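Local coordinates for protein aminoglycoside N(3)-acetyltransferase III (Serratia marcescens, PDB 7LAO) that transfers the acetyl group of acetyl-CoA to the 3-amino group of 2-deoxystreptamine antibiotics such as gentamicin, kanamycin and tobramycin, making the bacterium resistant to them, at residues 4-9 with 44-49; 111-116 with 127-132. All coordinates share one frame; numbering follows the deposited sequence.

Interaction 1: residues 4-9 with 44-49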
ATOM      1  N   ASN A   4     -12.073 -22.194   5.137  1.00 42.91           N
ATOM      2  CA  ASN A   4     -12.986 -21.482   4.283  1.00 41.09           C
ATOM      3  C   ASN A   4     -12.661 -21.753   2.807  1.00 46.48           C
ATOM      4  O   ASN A   4     -11.641 -22.338   2.455  1.00 46.91           O
ATOM      5  CB  ASN A   4     -12.912 -19.969   4.596  1.00 42.36           C
ATOM      6  CG  ASN A   4     -13.682 -19.631   5.843  1.00 50.91           C
ATOM      7  OD1 ASN A   4     -13.118 -19.252   6.880  1.00 48.28           O
ATOM      8  ND2 ASN A   4     -14.978 -19.861   5.776  1.00 55.02           N
ATOM      9  N   THR A   5     -13.556 -21.315   1.943  1.00 51.27           N
ATOM     10  CA  THR A   5     -13.535 -21.650   0.532  1.00 54.36           C
ATOM     11  C   THR A   5     -13.455 -20.361  -0.291  1.00 55.96           C
ATOM     12  O   THR A   5     -13.554 -19.246   0.231  1.00 46.91           O
ATOM     13  CB  THR A   5     -14.756 -22.516   0.176  1.00 49.36           C
ATOM     14  OG1 THR A   5     -15.984 -21.858   0.530  1.00 51.82           O
ATOM     15  CG2 THR A   5     -14.679 -23.852   0.905  1.00 50.47           C
ATOM     16  N   ILE A   6     -13.209 -20.488  -1.592  1.00 42.80           N
ATOM     17  CA  ILE A   6     -13.267 -19.285  -2.413  1.00 39.14           C
ATOM     18  C   ILE A   6     -14.642 -18.634  -2.300  1.00 42.31           C
ATOM     19  O   ILE A   6     -14.762 -17.400  -2.155  1.00 39.32           O
ATOM     20  CB  ILE A   6     -12.892 -19.613  -3.870  1.00 39.38           C
ATOM     21  CG1 ILE A   6     -11.382 -19.781  -3.977  1.00 43.30           C
ATOM     22  CG2 ILE A   6     -13.308 -18.493  -4.779  1.00 40.65           C
ATOM     23  CD1 ILE A   6     -10.928 -20.428  -5.303  1.00 49.15           C
ATOM     24  N   GLU A   7     -15.700 -19.449  -2.333  1.00 38.58           N
ATOM     25  CA  GLU A   7     -17.054 -18.904  -2.372  1.00 45.28           C
ATOM     26  C   GLU A   7     -17.443 -18.261  -1.045  1.00 38.36           C
ATOM     27  O   GLU A   7     -18.171 -17.261  -1.028  1.00 40.54           O
ATOM     28  CB  GLU A   7     -18.060 -19.995  -2.725  1.00 52.24           C
ATOM     29  CG  GLU A   7     -17.932 -20.527  -4.151  1.00 65.64           C
ATOM     30  CD  GLU A   7     -16.826 -21.576  -4.290  1.00 71.43           C
ATOM     31  OE1 GLU A   7     -16.405 -22.141  -3.253  1.00 61.93           O
ATOM     32  OE2 GLU A   7     -16.371 -21.823  -5.438  1.00 78.63           O
ATOM     33  N   SER A   8     -16.986 -18.824   0.068  1.00 39.77           N
ATOM     34  CA  SER A   8     -17.360 -18.276   1.373  1.00 43.21           C
ATOM     35  C   SER A   8     -16.644 -16.961   1.628  1.00 38.80           C
ATOM     36  O   SER A   8     -17.241 -16.014   2.155  1.00 34.33           O
ATOM     37  CB  SER A   8     -17.064 -19.286   2.484  1.00 46.29           C
ATOM     38  OG  SER A   8     -15.693 -19.345   2.841  1.00 42.99           O
ATOM     39  N   ILE A   9     -15.379 -16.865   1.210  1.00 35.15           N
ATOM     40  CA  ILE A   9     -14.659 -15.594   1.307  1.00 30.63           C
ATOM     41  C   ILE A   9     -15.274 -14.540   0.393  1.00 29.22           C
ATOM     42  O   ILE A   9     -15.376 -13.365   0.775  1.00 33.28           O
ATOM     43  CB  ILE A   9     -13.159 -15.775   1.012  1.00 30.58           C
ATOM     44  CG1 ILE A   9     -12.502 -16.837   1.952  1.00 36.94           C
ATOM     45  CG2 ILE A   9     -12.448 -14.358   1.040  1.00 28.59           C
ATOM     46  CD1 ILE A   9     -12.701 -16.571   3.457  1.00 34.00           C
ATOM     47  N   VAL A  44      -6.944 -14.410  -3.480  1.00 32.55           N
ATOM     48  CA  VAL A  44      -6.957 -13.546  -4.681  1.00 29.18           C
ATOM     49  C   VAL A  44      -8.168 -13.866  -5.570  1.00 27.95           C
ATOM     50  O   VAL A  44      -8.909 -12.960  -6.007  1.00 26.67           O
ATOM     51  CB  VAL A  44      -5.624 -13.675  -5.444  1.00 37.95           C
ATOM     52  CG1 VAL A  44      -5.674 -12.921  -6.837  1.00 42.49           C
ATOM     53  CG2 VAL A  44      -4.462 -13.122  -4.574  1.00 32.48           C
ATOM     54  N   SER A  45      -8.424 -15.157  -5.791  1.00 32.79           N
ATOM     55  CA  SER A  45      -9.589 -15.619  -6.543  1.00 39.13           C
ATOM     56  C   SER A  45     -10.888 -15.095  -5.947  1.00 32.46           C
ATOM     57  O   SER A  45     -11.789 -14.692  -6.675  1.00 29.50           O
ATOM     58  CB  SER A  45      -9.607 -17.146  -6.551  1.00 43.52           C
ATOM     59  OG  SER A  45      -8.369 -17.599  -7.054  1.00 40.28           O
ATOM     60  N   ALA A  46     -11.019 -15.128  -4.629  1.00 30.98           N
ATOM     61  CA  ALA A  46     -12.243 -14.615  -4.019  1.00 32.46           C
ATOM     62  C   ALA A  46     -12.382 -13.118  -4.235  1.00 26.93           C
ATOM     63  O   ALA A  46     -13.497 -12.608  -4.457  1.00 28.86           O
ATOM     64  CB  ALA A  46     -12.237 -14.896  -2.516  1.00 28.86           C
ATOM     65  N   LEU A  47     -11.296 -12.387  -4.035  1.00 26.47           N
ATOM     66  CA  LEU A  47     -11.355 -10.942  -4.281  1.00 28.56           C
ATOM     67  C   LEU A  47     -11.735 -10.648  -5.734  1.00 31.97           C
ATOM     68  O   LEU A  47     -12.473  -9.685  -6.027  1.00 26.40           O
ATOM     69  CB  LEU A  47     -10.014 -10.307  -3.933  1.00 29.23           C
ATOM     70  CG  LEU A  47      -9.689 -10.194  -2.450  1.00 29.27           C
ATOM     71  CD1 LEU A  47      -8.157 -10.129  -2.262  1.00 27.92           C
ATOM     72  CD2 LEU A  47     -10.368  -8.918  -1.860  1.00 23.01           C
ATOM     73  N   ARG A  48     -11.190 -11.415  -6.673  1.00 33.14           N
ATOM     74  CA  ARG A  48     -11.538 -11.204  -8.076  1.00 26.03           C
ATOM     75  C   ARG A  48     -12.995 -11.538  -8.321  1.00 30.96           C
ATOM     76  O   ARG A  48     -13.712 -10.775  -8.985  1.00 28.69           O
ATOM     77  CB  ARG A  48     -10.650 -12.055  -9.011  1.00 26.13           C
ATOM     78  CG  ARG A  48     -11.229 -12.126 -10.424  1.00 32.92           C
ATOM     79  CD  ARG A  48     -11.261 -10.726 -11.034  1.00 30.67           C
ATOM     80  NE  ARG A  48      -9.969 -10.078 -10.818  1.00 37.22           N
ATOM     81  CZ  ARG A  48      -9.714  -8.796 -11.084  1.00 31.85           C
ATOM     82  NH1 ARG A  48     -10.664  -8.022 -11.613  1.00 27.31           N
ATOM     83  NH2 ARG A  48      -8.523  -8.301 -10.776  1.00 29.44           N
ATOM     84  N   ALA A  49     -13.472 -12.647  -7.726  1.00 29.60           N
ATOM     85  CA  ALA A  49     -14.894 -12.952  -7.798  1.00 34.09           C
ATOM     86  C   ALA A  49     -15.708 -11.780  -7.251  1.00 35.80           C
ATOM     87  O   ALA A  49     -16.753 -11.417  -7.808  1.00 34.06           O
ATOM     88  CB  ALA A  49     -15.217 -14.243  -7.016  1.00 30.67           C
TER
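Ile6 and Ile9 of the N-terminal helix 6-16 meet Ser45 and Ala46 on helix 40-51. The backbones come close at Ile6 and Ala46, whose CA atoms are 5.0 Å apart. The small side chain of Ala46 is consistent with this close approach.

Ile6 leans over the 45-46 backbone. At its CB the side chain divides. CG2 lies anti to the backbone N and rests over the N and CA of Ala46, 4.1 Å from each. CG1 goes the other way, anti to the carbonyl carbon (chi1 -77°), and passes Ser45 CB. The chain then extends to CD1, which packs on the same Ser45 CB at 3.8 Å. The contact with Ser45 is thus made mainly with its methylene. Ser45 OG is turned back to its own helix, where it hydrogen-bonds the carbonyl of Ala41.

Ala46 CB points at helix 6-16 and touches two atoms of it. Ile6 O is 3.6 Å away, and the CG2 methyl of Ile9 is equally near at 3.6 Å. The CB to CG2 branch of Ile9 faces the alanine, while its CG1 arm leads away. Thr10 OG1 takes up Ile6 O in a hydrogen bond and also reaches Ala46 O weakly.

The start of helix 6-16 is capped within its own segment. Ser8 N donates to Thr5 OG1, and Thr5 N donates almost straight to Ser8 OG at 3.0 Å (174°). Asn4 ND2 adds a more bent bond to Ser8 OG, tilted from the amide plane. Leu13 continues the packing, on Leu47.

This is apolar helix-helix packing through an alanine, beside a helix N-terminus closed by a Thr5-Ser8 capping box.

Interaction 2: residues 111-116 with 127-132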
ATOM      1  N   ASP A 111      -2.498 -11.137 -15.807  1.00 38.47           N
ATOM      2  CA  ASP A 111      -2.344  -9.791 -16.372  1.00 43.29           C
ATOM      3  C   ASP A 111      -2.081  -8.740 -15.297  1.00 35.87           C
ATOM      4  O   ASP A 111      -2.230  -7.540 -15.544  1.00 32.69           O
ATOM      5  CB  ASP A 111      -3.574  -9.446 -17.230  1.00 38.29           C
ATOM      6  CG  ASP A 111      -3.739 -10.485 -18.434  1.00 45.07           C
ATOM      7  OD1 ASP A 111      -2.974 -10.367 -19.427  1.00 46.82           O
ATOM      8  OD2 ASP A 111      -4.587 -11.417 -18.363  1.00 41.18           O
ATOM      9  N   ALA A 112      -1.605  -9.173 -14.128  1.00 32.48           N
ATOM     10  CA  ALA A 112      -1.193  -8.224 -13.102  1.00 30.98           C
ATOM     11  C   ALA A 112      -0.010  -7.412 -13.609  1.00 32.15           C
ATOM     12  O   ALA A 112       0.757  -7.866 -14.453  1.00 33.42           O
ATOM     13  CB  ALA A 112      -0.814  -8.932 -11.789  1.00 30.92           C
ATOM     14  N   ARG A 113       0.106  -6.170 -13.125  1.00 30.73           N
ATOM     15  CA  ARG A 113       1.223  -5.305 -13.485  1.00 36.16           C
ATOM     16  C   ARG A 113       1.834  -4.769 -12.202  1.00 37.99           C
ATOM     17  O   ARG A 113       1.196  -4.760 -11.149  1.00 31.11           O
ATOM     18  CB  ARG A 113       0.776  -4.141 -14.387  1.00 30.81           C
ATOM     19  CG  ARG A 113      -0.220  -4.561 -15.480  1.00 36.57           C
ATOM     20  CD  ARG A 113      -0.465  -3.406 -16.529  1.00 35.37           C
ATOM     21  NE  ARG A 113       0.767  -3.094 -17.255  1.00 39.30           N
ATOM     22  CZ  ARG A 113       1.203  -3.705 -18.362  1.00 46.94           C
ATOM     23  NH1 ARG A 113       0.529  -4.714 -18.914  1.00 40.83           N
ATOM     24  NH2 ARG A 113       2.351  -3.311 -18.905  1.00 49.11           N
ATOM     25  N   ARG A 114       3.080  -4.327 -12.292  1.00 37.25           N
ATOM     26  CA  ARG A 114       3.814  -3.885 -11.113  1.00 37.58           C
ATOM     27  C   ARG A 114       4.472  -2.557 -11.423  1.00 36.69           C
ATOM     28  O   ARG A 114       4.961  -2.357 -12.530  1.00 35.44           O
ATOM     29  CB  ARG A 114       4.906  -4.888 -10.685  1.00 35.83           C
ATOM     30  CG  ARG A 114       5.451  -4.620  -9.309  1.00 39.53           C
ATOM     31  CD  ARG A 114       6.586  -5.589  -9.012  1.00 42.66           C
ATOM     32  NE  ARG A 114       7.062  -5.533  -7.621  1.00 37.27           N
ATOM     33  CZ  ARG A 114       7.897  -6.445  -7.126  1.00 39.43           C
ATOM     34  NH1 ARG A 114       8.266  -7.446  -7.902  1.00 38.99           N
ATOM     35  NH2 ARG A 114       8.327  -6.390  -5.866  1.00 40.18           N
ATOM     36  N   SER A 115       4.473  -1.657 -10.446  1.00 30.93           N
ATOM     37  CA  SER A 115       5.051  -0.341 -10.678  1.00 40.87           C
ATOM     38  C   SER A 115       6.572  -0.378 -10.495  1.00 43.44           C
ATOM     39  O   SER A 115       7.126  -1.255  -9.827  1.00 42.15           O
ATOM     40  CB  SER A 115       4.386   0.675  -9.739  1.00 36.99           C
ATOM     41  OG  SER A 115       5.037   0.721  -8.495  1.00 36.46           O
ATOM     42  N   ALA A 116       7.253   0.590 -11.110  1.00 41.21           N
ATOM     43  CA  ALA A 116       8.710   0.547 -11.233  1.00 43.75           C
ATOM     44  C   ALA A 116       9.458   1.222 -10.084  1.00 42.45           C
ATOM     45  O   ALA A 116      10.696   1.218 -10.099  1.00 42.30           O
ATOM     46  CB  ALA A 116       9.154   1.197 -12.559  1.00 47.60           C
ATOM     47  N   PRO A 127      -8.812  -3.579 -15.089  1.00 31.65           N
ATOM     48  CA  PRO A 127      -8.774  -2.504 -16.122  1.00 27.96           C
ATOM     49  C   PRO A 127      -7.857  -1.354 -15.774  1.00 27.10           C
ATOM     50  O   PRO A 127      -7.348  -0.697 -16.700  1.00 30.09           O
ATOM     51  CB  PRO A 127     -10.238  -2.028 -16.204  1.00 29.62           C
ATOM     52  CG  PRO A 127     -11.077  -3.194 -15.606  1.00 29.16           C
ATOM     53  CD  PRO A 127     -10.173  -3.859 -14.593  1.00 27.20           C
ATOM     54  N   LEU A 128      -7.703  -1.005 -14.500  1.00 25.66           N
ATOM     55  CA  LEU A 128      -6.931   0.185 -14.149  1.00 25.05           C
ATOM     56  C   LEU A 128      -5.475  -0.157 -13.889  1.00 25.13           C
ATOM     57  O   LEU A 128      -4.731   0.681 -13.404  1.00 25.36           O
ATOM     58  CB  LEU A 128      -7.565   0.929 -12.965  1.00 23.75           C
ATOM     59  CG  LEU A 128      -8.829   1.670 -13.326  1.00 28.18           C
ATOM     60  CD1 LEU A 128      -9.579   2.156 -12.042  1.00 24.62           C
ATOM     61  CD2 LEU A 128      -8.474   2.908 -14.239  1.00 31.07           C
ATOM     62  N   ALA A 129      -5.003  -1.341 -14.312  1.00 25.98           N
ATOM     63  CA  ALA A 129      -3.696  -1.788 -13.810  1.00 26.13           C
ATOM     64  C   ALA A 129      -2.551  -0.872 -14.273  1.00 26.92           C
ATOM     65  O   ALA A 129      -1.673  -0.534 -13.473  1.00 28.70           O
ATOM     66  CB  ALA A 129      -3.415  -3.234 -14.240  1.00 27.53           C
ATOM     67  N   ALA A 130      -2.449  -0.603 -15.590  1.00 28.29           N
ATOM     68  CA  ALA A 130      -1.382   0.279 -16.092  1.00 31.51           C
ATOM     69  C   ALA A 130      -1.603   1.724 -15.619  1.00 28.94           C
ATOM     70  O   ALA A 130      -0.656   2.420 -15.225  1.00 29.50           O
ATOM     71  CB  ALA A 130      -1.325   0.255 -17.616  1.00 31.60           C
ATOM     72  N   THR A 131      -2.848   2.185 -15.676  1.00 29.38           N
ATOM     73  CA  THR A 131      -3.187   3.512 -15.121  1.00 28.44           C
ATOM     74  C   THR A 131      -2.627   3.681 -13.698  1.00 36.11           C
ATOM     75  O   THR A 131      -1.996   4.696 -13.379  1.00 32.71           O
ATOM     76  CB  THR A 131      -4.721   3.700 -15.124  1.00 26.63           C
ATOM     77  OG1 THR A 131      -5.215   3.652 -16.453  1.00 30.91           O
ATOM     78  CG2 THR A 131      -5.176   5.093 -14.445  1.00 26.06           C
ATOM     79  N   LEU A 132      -2.802   2.668 -12.842  1.00 30.36           N
ATOM     80  CA  LEU A 132      -2.348   2.815 -11.468  1.00 30.73           C
ATOM     81  C   LEU A 132      -0.829   2.721 -11.354  1.00 36.58           C
ATOM     82  O   LEU A 132      -0.219   3.535 -10.624  1.00 32.45           O
ATOM     83  CB  LEU A 132      -3.027   1.783 -10.561  1.00 24.91           C
ATOM     84  CG  LEU A 132      -4.513   2.099 -10.444  1.00 24.82           C
ATOM     85  CD1 LEU A 132      -5.349   0.912  -9.799  1.00 21.60           C
ATOM     86  CD2 LEU A 132      -4.687   3.374  -9.637  1.00 26.99           C
TER
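The flat guanidinium of Arg113 is met obliquely by the methyl of Ala130, whose CB is 4.0 Å from Arg113 NE.

The methylene part of the side chain makes the closer contacts. Arg113 CG and CD both lie against Ala129 CB, each at 3.7 Å. CD also comes within 3.6 Å of Ala130 N, at the first turn of helix 129-133. CG stands anti to the carbonyl carbon, and the chain then bends at chi3 (64°). The bend carries NE past Ala130. The arginine therefore meets the helix mainly with its carbon chain, by van der Waals contact. Ala129 is buried, whereas Arg113 and Ala130 are exposed. Arg113 also touches Thr133, one turn further along.

The next residue, Arg114, starts away from the helix. Its guanidinium hydrogen-bonds Ser121 OG and the carbonyls of Ser62, Leu90 and Ser93. The backbone of Arg113 pairs with Ala124.

Strand 113-114 is an outermost strand of the mixed sheet, antiparallel to 122-125. The contact is thus packing of an edge strand against the short helix that follows its neighbouring strand.

How the interactions relate
Interaction 1 precedes interaction 2 along the chain. Their centres are 21 Å apart, and their nearest atoms come within about 5 Å without touching. Interaction 2 includes an edge strand of the seven-stranded mixed sheet. Interaction 1 joins two helices, 6-16 and 40-51, that precede strands 23-28 and 56-60 of this sheet. Leu47 and Arg48 of helix 40-51 touch Leu57 on strand 56-60. Arg48 also hydrogen-bonds the carbonyl of Val125, at the end of strand 122-125 and just before segment 127-132. Helix 102-108 comes between the two interactions in sequence, and Val44 and Leu47 pack on it. Interaction 1 thus pairs two helices, and interaction 2 packs edge strand 113-114 against helix 129-133.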